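Beta-N-acetylhexosaminidase (Arthrobacter aurescens, PDB 3RCN) probably hydrolyses terminal non-reducing N-acetyl-D-hexosamine residues from N-acetyl-beta-D-hexosaminides, as a glycoside hydrolase of family 20. Local coordinates at residues Leu24-Gly29 with Trp125-Val130; Thr30-Asp35 with Ala65-Leu70; Arg383-Gly388 with Val398-Glu403. All coordinates share one frame; numbering follows the deposited sequence.

Contact 1: Leu24-Gly29 with Trp125-Val130; sequences LELDAG and WSVPRV
Leu-24 and Val-127 face each other as a hydrogen-bonded antiparallel pair, and both of their backbone bonds are formed: Leu-24 N gives to Val-127 O at 2.9 Å, and Val-127 N returns a bond of the same length to Leu-24 O. Above this frame the side chains meet, the root of the leucine side chain, Leu-24 CB, lying 4.0 Å from the methyl Val-127 CG2. The same methyl serves a second neighbour. Leu-26 holds CG beside its own backbone N (chi1 -50°), which tilts the chain back toward Leu-24 and brings its CG to 4.1 Å from Val-127 CG2; the two side chains cross at about a right angle, so that one valine branch is shared by two leucines. The next hydrogen-bonded pair joins Leu-26 to Trp-125, with Leu-26 N 2.9 Å from Trp-125 O. Strand 16-26 is an outermost strand of the mixed sheet in the non-catalytic family 20 domain, paired with strand 125-134, which comes about 100 residues later. Helix 95-109 closes over the face carrying Leu-26, Trp-125 and Val-127, each of which touches Leu-109, while the indole of Trp-125 also meets Trp-55 edge to face. On the reverse face Glu-25 and Ser-126 form the intervening non-hydrogen-bonded pair, and Ser-126 OG donates to the anti lone pair of Glu-25 OE1 over 3.1 Å, a side-chain link on the more open side. Leu-24 has one more partner in Arg-129, whose chain runs extended from CG to NE and lays its guanidinium face across the leucine backbone, with Leu-24 N 3.9 Å above the guanidinium plane.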
loop_
_atom_site.group_PDB
_atom_site.type_symbol
_atom_site.label_atom_id
_atom_site.label_comp_id
_atom_site.label_asym_id
_atom_site.label_seq_id
_atom_site.Cartn_x
_atom_site.Cartn_y
_atom_site.Cartn_z
ATOM N N LEU A 24 10.666 -29.411 13.977
ATOM C CA LEU A 24 10.426 -30.106 12.718
ATOM C C LEU A 24 10.882 -29.191 11.601
ATOM O O LEU A 24 10.511 -28.016 11.573
ATOM C CB LEU A 24 8.948 -30.431 12.539
ATOM C CG LEU A 24 8.580 -30.961 11.155
ATOM C CD1 LEU A 24 9.029 -32.395 11.001
ATOM C CD2 LEU A 24 7.089 -30.865 10.950
ATOM N N GLU A 25 11.700 -29.722 10.696
ATOM C CA GLU A 25 12.240 -28.928 9.599
ATOM C C GLU A 25 11.394 -29.083 8.348
ATOM O O GLU A 25 11.075 -30.199 7.932
ATOM C CB GLU A 25 13.678 -29.337 9.283
ATOM C CG GLU A 25 14.736 -28.399 9.842
ATOM C CD GLU A 25 15.569 -29.057 10.925
ATOM O OE1 GLU A 25 15.491 -28.614 12.093
ATOM O OE2 GLU A 25 16.300 -30.022 10.607
ATOM N N LEU A 26 11.045 -27.948 7.750
ATOM C CA LEU A 26 10.294 -27.934 6.507
ATOM C C LEU A 26 11.212 -27.547 5.370
ATOM O O LEU A 26 11.836 -26.495 5.402
ATOM C CB LEU A 26 9.161 -26.919 6.576
ATOM C CG LEU A 26 8.222 -26.958 7.773
ATOM C CD1 LEU A 26 7.253 -25.812 7.638
ATOM C CD2 LEU A 26 7.491 -28.282 7.865
ATOM N N ASP A 27 11.288 -28.410 4.366
ATOM C CA ASP A 27 12.083 -28.151 3.177
ATOM C C ASP A 27 11.205 -27.610 2.051
ATOM O O ASP A 27 10.009 -27.414 2.220
ATOM C CB ASP A 27 12.789 -29.428 2.730
ATOM C CG ASP A 27 11.862 -30.613 2.695
ATOM O OD1 ASP A 27 10.946 -30.620 1.848
ATOM O OD2 ASP A 27 12.044 -31.539 3.514
ATOM N N ALA A 28 11.815 -27.383 0.898
ATOM C CA ALA A 28 11.130 -26.797 -0.241
ATOM C C ALA A 28 10.153 -27.778 -0.868
ATOM O O ALA A 28 9.409 -27.417 -1.780
ATOM C CB ALA A 28 12.146 -26.319 -1.272
ATOM N N GLY A 29 10.173 -29.020 -0.391
ATOM C CA GLY A 29 9.275 -30.055 -0.886
ATOM C C GLY A 29 7.982 -30.203 -0.086
ATOM O O GLY A 29 7.089 -30.979 -0.445
ATOM N N TRP A 125 13.359 -24.244 7.163
ATOM C CA TRP A 125 12.775 -23.443 8.212
ATOM C C TRP A 125 12.421 -24.440 9.268
ATOM O O TRP A 125 12.274 -25.626 8.988
ATOM C CB TRP A 125 11.514 -22.737 7.751
ATOM C CG TRP A 125 11.698 -21.733 6.678
ATOM C CD1 TRP A 125 12.459 -21.857 5.564
ATOM C CD2 TRP A 125 11.096 -20.434 6.614
ATOM N NE1 TRP A 125 12.373 -20.714 4.798
ATOM C CE2 TRP A 125 11.544 -19.823 5.427
ATOM C CE3 TRP A 125 10.225 -19.729 7.446
ATOM C CZ2 TRP A 125 11.147 -18.540 5.048
ATOM C CZ3 TRP A 125 9.832 -18.456 7.068
ATOM C CH2 TRP A 125 10.289 -17.877 5.880
ATOM N N SER A 126 12.281 -23.974 10.492
ATOM C CA SER A 126 11.909 -24.884 11.545
ATOM C C SER A 126 10.704 -24.418 12.340
ATOM O O SER A 126 10.598 -23.248 12.709
ATOM C CB SER A 126 13.101 -25.131 12.449
ATOM O OG SER A 126 14.080 -25.843 11.732
ATOM N N VAL A 127 9.792 -25.351 12.584
ATOM C CA VAL A 127 8.685 -25.135 13.499
ATOM C C VAL A 127 8.945 -25.896 14.790
ATOM O O VAL A 127 9.085 -27.114 14.774
ATOM C CB VAL A 127 7.362 -25.643 12.908
ATOM C CG1 VAL A 127 6.564 -24.496 12.328
ATOM C CG2 VAL A 127 7.631 -26.707 11.856
ATOM N N PRO A 128 9.023 -25.178 15.918
ATOM C CA PRO A 128 9.171 -25.872 17.200
ATOM C C PRO A 128 8.021 -26.857 17.396
ATOM O O PRO A 128 6.919 -26.576 16.942
ATOM C CB PRO A 128 9.092 -24.735 18.227
ATOM C CG PRO A 128 8.528 -23.560 17.487
ATOM C CD PRO A 128 8.962 -23.717 16.075
ATOM N N ARG A 129 8.268 -27.995 18.033
ATOM C CA ARG A 129 7.199 -28.964 18.210
ATOM C C ARG A 129 6.321 -28.545 19.377
ATOM O O ARG A 129 6.794 -28.414 20.502
ATOM C CB ARG A 129 7.754 -30.378 18.400
ATOM C CG ARG A 129 8.351 -30.963 17.125
ATOM C CD ARG A 129 8.570 -32.463 17.232
ATOM N NE ARG A 129 9.171 -33.009 16.018
ATOM C CZ ARG A 129 10.473 -32.941 15.734
ATOM N NH1 ARG A 129 11.307 -32.337 16.575
ATOM N NH2 ARG A 129 10.948 -33.467 14.608
ATOM N N VAL A 130 5.042 -28.319 19.087
ATOM C CA VAL A 130 4.088 -27.859 20.091
ATOM C C VAL A 130 2.708 -28.464 19.883
ATOM O O VAL A 130 2.389 -28.991 18.812
ATOM C CB VAL A 130 3.903 -26.327 20.058
ATOM C CG1 VAL A 130 5.210 -25.621 20.287
ATOM C CG2 VAL A 130 3.286 -25.898 18.738
#

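Contact 2: Thr30-Asp35 with Ala65-Leu70; sequences TSVGAD and AGIRLL
Val-32 and Ile-67 lie side by side on the buried face of a parallel strand pair, pointing the same way, with Val-32 CG1 4.2 Å from Ile-67 CG2. Two residues on, Ala-34 CB rests 4.0 Å from Leu-69 CB. Thr-30 extends this apolar row: its CG2, directed away from the backbone N, reaches Ile-67 CD1 at 3.9 Å, while its OG1 bonds to Asp-27 O. Four backbone bonds sew the strands together, alternating in the parallel manner from Ile-67 N to Ser-31 O (3.0 Å) through to Asp-35 N to Leu-69 O (3.1 Å). On the other face the Ala-65 methyl sits over the bare backbone of Gly-33, its CB 3.2 Å from Gly-33 N. Looser are the partly exposed Arg-68, which hardly touches 30-35 and turns its NE back to Ala-65 O in a weak bond, and the far end, where Asp-35 OD2 passes Leu-70 CA at 3.6 Å and is held by Leu-71 N. These strands belong to a beta-alpha-beta unit: helix 39-53 connects them and packs on the face of Ile-67 and Leu-69 through Leu-45 and Arg-42, while strand 88-92 pairs with the other edge of 67-71.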
loop_
_atom_site.group_PDB
_atom_site.type_symbol
_atom_site.label_atom_id
_atom_site.label_comp_id
_atom_site.label_asym_id
_atom_site.label_seq_id
_atom_site.Cartn_x
_atom_site.Cartn_y
_atom_site.Cartn_z
ATOM N N THR A 30 7.878 -29.440 0.995
ATOM C CA THR A 30 6.723 -29.488 1.865
ATOM C C THR A 30 5.426 -29.310 1.076
ATOM O O THR A 30 5.284 -28.363 0.300
ATOM C CB THR A 30 6.811 -28.381 2.922
ATOM O OG1 THR A 30 7.931 -28.630 3.780
ATOM C CG2 THR A 30 5.537 -28.331 3.751
ATOM N N SER A 31 4.472 -30.206 1.312
ATOM C CA SER A 31 3.217 -30.230 0.566
ATOM C C SER A 31 2.088 -29.886 1.520
ATOM O O SER A 31 2.243 -30.036 2.728
ATOM C CB SER A 31 2.983 -31.609 -0.063
ATOM O OG SER A 31 2.781 -32.611 0.927
ATOM N N VAL A 32 0.972 -29.390 0.991
ATOM C CA VAL A 32 -0.151 -28.972 1.831
ATOM C C VAL A 32 -1.419 -29.747 1.503
ATOM O O VAL A 32 -1.946 -29.634 0.401
ATOM C CB VAL A 32 -0.422 -27.466 1.664
ATOM C CG1 VAL A 32 -1.364 -26.992 2.723
ATOM C CG2 VAL A 32 0.887 -26.686 1.756
ATOM N N GLY A 33 -1.876 -30.580 2.436
ATOM C CA GLY A 33 -3.160 -31.261 2.297
ATOM C C GLY A 33 -4.333 -30.591 2.996
ATOM O O GLY A 33 -4.150 -29.905 3.991
ATOM N N ALA A 34 -5.549 -30.804 2.507
ATOM C CA ALA A 34 -6.726 -30.329 3.237
ATOM C C ALA A 34 -7.995 -31.134 2.954
ATOM O O ALA A 34 -8.189 -31.638 1.849
ATOM C CB ALA A 34 -6.959 -28.839 2.979
ATOM N N ASP A 35 -8.854 -31.251 3.961
ATOM C CA ASP A 35 -10.230 -31.712 3.749
ATOM C C ASP A 35 -11.027 -30.643 2.965
ATOM O O ASP A 35 -10.731 -29.445 3.055
ATOM C CB ASP A 35 -10.899 -32.035 5.092
ATOM C CG ASP A 35 -10.404 -33.356 5.705
ATOM O OD1 ASP A 35 -9.967 -34.262 4.954
ATOM O OD2 ASP A 35 -10.466 -33.494 6.946
ATOM N N ALA A 65 0.279 -35.384 4.082
ATOM C CA ALA A 65 0.984 -34.157 3.696
ATOM C C ALA A 65 1.796 -33.538 4.827
ATOM O O ALA A 65 1.578 -33.823 5.997
ATOM C CB ALA A 65 -0.005 -33.126 3.135
ATOM N N GLY A 66 2.784 -32.736 4.457
ATOM C CA GLY A 66 3.615 -32.053 5.428
ATOM C C GLY A 66 2.823 -31.128 6.318
ATOM O O GLY A 66 2.980 -31.147 7.542
ATOM N N ILE A 67 1.985 -30.307 5.690
ATOM C CA ILE A 67 1.032 -29.458 6.394
ATOM C C ILE A 67 -0.381 -29.957 6.078
ATOM O O ILE A 67 -0.842 -29.836 4.942
ATOM C CB ILE A 67 1.154 -28.003 5.920
ATOM C CG1 ILE A 67 2.563 -27.485 6.156
ATOM C CG2 ILE A 67 0.142 -27.108 6.616
ATOM C CD1 ILE A 67 2.821 -26.153 5.510
ATOM N N ARG A 68 -1.052 -30.529 7.076
ATOM C CA ARG A 68 -2.416 -31.057 6.923
ATOM C C ARG A 68 -3.438 -30.176 7.624
ATOM O O ARG A 68 -3.272 -29.851 8.799
ATOM C CB ARG A 68 -2.513 -32.456 7.515
ATOM C CG ARG A 68 -1.390 -33.353 7.085
ATOM C CD ARG A 68 -1.336 -34.648 7.866
ATOM N NE ARG A 68 -0.160 -35.390 7.440
ATOM C CZ ARG A 68 0.468 -36.304 8.167
ATOM N NH1 ARG A 68 0.033 -36.614 9.381
ATOM N NH2 ARG A 68 1.541 -36.904 7.671
ATOM N N LEU A 69 -4.485 -29.789 6.897
ATOM C CA LEU A 69 -5.621 -29.091 7.496
ATOM C C LEU A 69 -6.811 -30.045 7.546
ATOM O O LEU A 69 -7.412 -30.368 6.517
ATOM C CB LEU A 69 -5.968 -27.840 6.688
ATOM C CG LEU A 69 -4.765 -26.989 6.275
ATOM C CD1 LEU A 69 -5.219 -25.833 5.399
ATOM C CD2 LEU A 69 -3.988 -26.494 7.492
ATOM N N LEU A 70 -7.158 -30.479 8.753
ATOM C CA LEU A 70 -8.169 -31.524 8.938
ATOM C C LEU A 70 -9.436 -31.034 9.635
ATOM O O LEU A 70 -9.372 -30.316 10.635
ATOM C CB LEU A 70 -7.573 -32.691 9.722
ATOM C CG LEU A 70 -6.330 -33.273 9.060
ATOM C CD1 LEU A 70 -5.648 -34.227 10.003
ATOM C CD2 LEU A 70 -6.703 -33.960 7.749
#

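Contact 3: Arg383-Gly388 with Val398-Glu403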
loop_
_atom_site.group_PDB
_atom_site.type_symbol
_atom_site.label_atom_id
_atom_site.label_comp_id
_atom_site.label_asym_id
_atom_site.label_seq_id
_atom_site.Cartn_x
_atom_site.Cartn_y
_atom_site.Cartn_z
ATOM N N ARG A 383 -21.148 4.460 24.955
ATOM C CA ARG A 383 -21.288 4.844 26.353
ATOM C C ARG A 383 -20.688 3.730 27.215
ATOM O O ARG A 383 -20.213 2.718 26.698
ATOM C CB ARG A 383 -22.761 5.066 26.700
ATOM C CG ARG A 383 -23.648 5.426 25.501
ATOM C CD ARG A 383 -25.085 5.766 25.921
ATOM N NE ARG A 383 -25.235 7.188 26.228
ATOM C CZ ARG A 383 -26.079 8.016 25.614
ATOM N NH1 ARG A 383 -26.889 7.572 24.659
ATOM N NH2 ARG A 383 -26.121 9.296 25.967
ATOM N N GLY A 384 -20.717 3.902 28.526
ATOM C CA GLY A 384 -20.123 2.916 29.411
ATOM C C GLY A 384 -20.967 1.661 29.583
ATOM O O GLY A 384 -21.834 1.351 28.757
ATOM N N TYR A 385 -20.691 0.926 30.658
ATOM C CA TYR A 385 -21.399 -0.313 30.959
ATOM C C TYR A 385 -22.903 -0.116 31.085
ATOM O O TYR A 385 -23.675 -1.020 30.779
ATOM C CB TYR A 385 -20.864 -0.946 32.245
ATOM C CG TYR A 385 -19.452 -1.488 32.149
ATOM C CD1 TYR A 385 -18.808 -1.629 30.918
ATOM C CD2 TYR A 385 -18.765 -1.869 33.293
ATOM C CE1 TYR A 385 -17.517 -2.130 30.842
ATOM C CE2 TYR A 385 -17.483 -2.361 33.225
ATOM C CZ TYR A 385 -16.864 -2.495 32.004
ATOM O OH TYR A 385 -15.587 -2.996 31.974
ATOM N N GLU A 386 -23.317 1.060 31.546
ATOM C CA GLU A 386 -24.740 1.331 31.736
ATOM C C GLU A 386 -25.540 1.383 30.430
ATOM O O GLU A 386 -26.538 0.674 30.285
ATOM C CB GLU A 386 -24.947 2.600 32.563
ATOM C CG GLU A 386 -24.890 2.357 34.067
ATOM C CD GLU A 386 -24.061 3.394 34.801
ATOM O OE1 GLU A 386 -23.974 3.315 36.046
ATOM O OE2 GLU A 386 -23.491 4.284 34.130
ATOM N N GLY A 387 -25.110 2.213 29.484
ATOM C CA GLY A 387 -25.769 2.271 28.191
ATOM C C GLY A 387 -25.832 0.906 27.515
ATOM O O GLY A 387 -26.778 0.603 26.782
ATOM N N GLY A 388 -24.811 0.086 27.761
ATOM C CA GLY A 388 -24.738 -1.258 27.215
ATOM C C GLY A 388 -25.776 -2.220 27.780
ATOM O O GLY A 388 -26.497 -2.870 27.022
ATOM N N VAL A 398 -25.739 -6.414 21.277
ATOM C CA VAL A 398 -24.796 -5.365 21.611
ATOM C C VAL A 398 -23.346 -5.748 21.257
ATOM O O VAL A 398 -22.954 -6.910 21.360
ATOM C CB VAL A 398 -24.895 -5.057 23.113
ATOM C CG1 VAL A 398 -23.793 -4.108 23.564
ATOM C CG2 VAL A 398 -26.263 -4.497 23.436
ATOM N N VAL A 399 -22.573 -4.765 20.809
ATOM C CA VAL A 399 -21.124 -4.872 20.755
ATOM C C VAL A 399 -20.562 -3.639 21.457
ATOM O O VAL A 399 -21.032 -2.524 21.225
ATOM C CB VAL A 399 -20.607 -4.949 19.311
ATOM C CG1 VAL A 399 -21.166 -6.173 18.627
ATOM C CG2 VAL A 399 -21.004 -3.719 18.544
HETATM N N MSE A 400 -19.588 -3.833 22.343
HETATM C CA MSE A 400 -19.034 -2.711 23.098
HETATM C C MSE A 400 -17.880 -2.014 22.369
HETATM O O MSE A 400 -16.941 -2.649 21.881
HETATM C CB MSE A 400 -18.561 -3.157 24.479
HETATM C CG MSE A 400 -19.635 -3.801 25.316
HETATM SE SE MSE A 400 -21.023 -2.533 25.834
HETATM C CE MSE A 400 -19.846 -1.204 26.677
ATOM N N CYS A 401 -17.992 -0.696 22.274
ATOM C CA CYS A 401 -16.898 0.146 21.851
ATOM C C CYS A 401 -16.933 1.441 22.640
ATOM O O CYS A 401 -17.270 2.494 22.102
ATOM C CB CYS A 401 -16.969 0.420 20.348
ATOM S SG CYS A 401 -18.608 0.784 19.711
ATOM N N PRO A 402 -16.598 1.369 23.931
ATOM C CA PRO A 402 -16.657 2.557 24.792
ATOM C C PRO A 402 -15.728 3.652 24.279
ATOM O O PRO A 402 -14.580 3.368 23.962
ATOM C CB PRO A 402 -16.163 2.041 26.146
ATOM C CG PRO A 402 -16.305 0.557 26.083
ATOM C CD PRO A 402 -16.136 0.171 24.649
ATOM N N GLU A 403 -16.228 4.881 24.202
ATOM C CA GLU A 403 -15.443 6.019 23.748
ATOM C C GLU A 403 -14.234 6.300 24.638
ATOM O O GLU A 403 -13.252 6.862 24.186
ATOM C CB GLU A 403 -16.316 7.275 23.670
ATOM C CG GLU A 403 -15.563 8.538 23.231
ATOM C CD GLU A 403 -16.360 9.826 23.458
ATOM O OE1 GLU A 403 -17.414 9.788 24.136
ATOM O OE2 GLU A 403 -15.920 10.885 22.960
#
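Met-400, present as selenomethionine, reaches from the end of strand 397-400 to the first turn of helix 385-393. Its CB leaves the strand with CG beside the backbone N, and neither of these two carbons comes within 4.2 Å of residues 383-388. The chain then folds at both following torsions (chi2 -68°, chi3 -55°), turning its end toward the helix. SE, the first atom to arrive, lies 4.2 Å from CA of Gly-388, a residue that offers bare backbone here. CE ends beside the helix start. It sits 3.8 Å from Gly-384 O and 3.9 Å from Arg-383 O, a methyl lodged against two successive carbonyls, and meets the edge of the Tyr-385 ring near its plane, 4.4 Å from CD1, less certainly because that ring is poorly ordered. The two segments belong to a beta-alpha-beta crossover of the catalytic barrel: strand 378-381 leads into the helix, which returns to the parallel neighbour 397-400, and Gly-384 occupies the N-cap. No hydrogen bond joins the two segments, so van der Waals contact carries the join. Flanking Met-400, Val-398 places CG2 3.9 Å from Gly-388 O and also touches Ala-391 and Leu-392, while Pro-402 CB approaches Arg-383 O at 4.1 Å. The side chain of Arg-383 itself turns from this packing to a salt bridge with Asp-366.

Overall arrangement
Contacts 1 and 2 belong to one mixed sheet in the N-terminal domain, their centres 13 Å apart. They involve its two outermost strands, 16-26 and 32-34, which are consecutive in the chain yet lie at opposite margins of the sheet. Contact 2 is nested within the loop that contact 1 closes, so strand 125-134 comes later in sequence than the beta-alpha-beta unit and pairs back with strand 16-26. Contact 3 follows in the catalytic barrel, its centre about 45 Å from that of contact 1 and 43 Å from that of contact 2. There the Arg-383 side chain is about 10 Å from that of Glu-316, the predicted proton donor; the other contacts lie away from it.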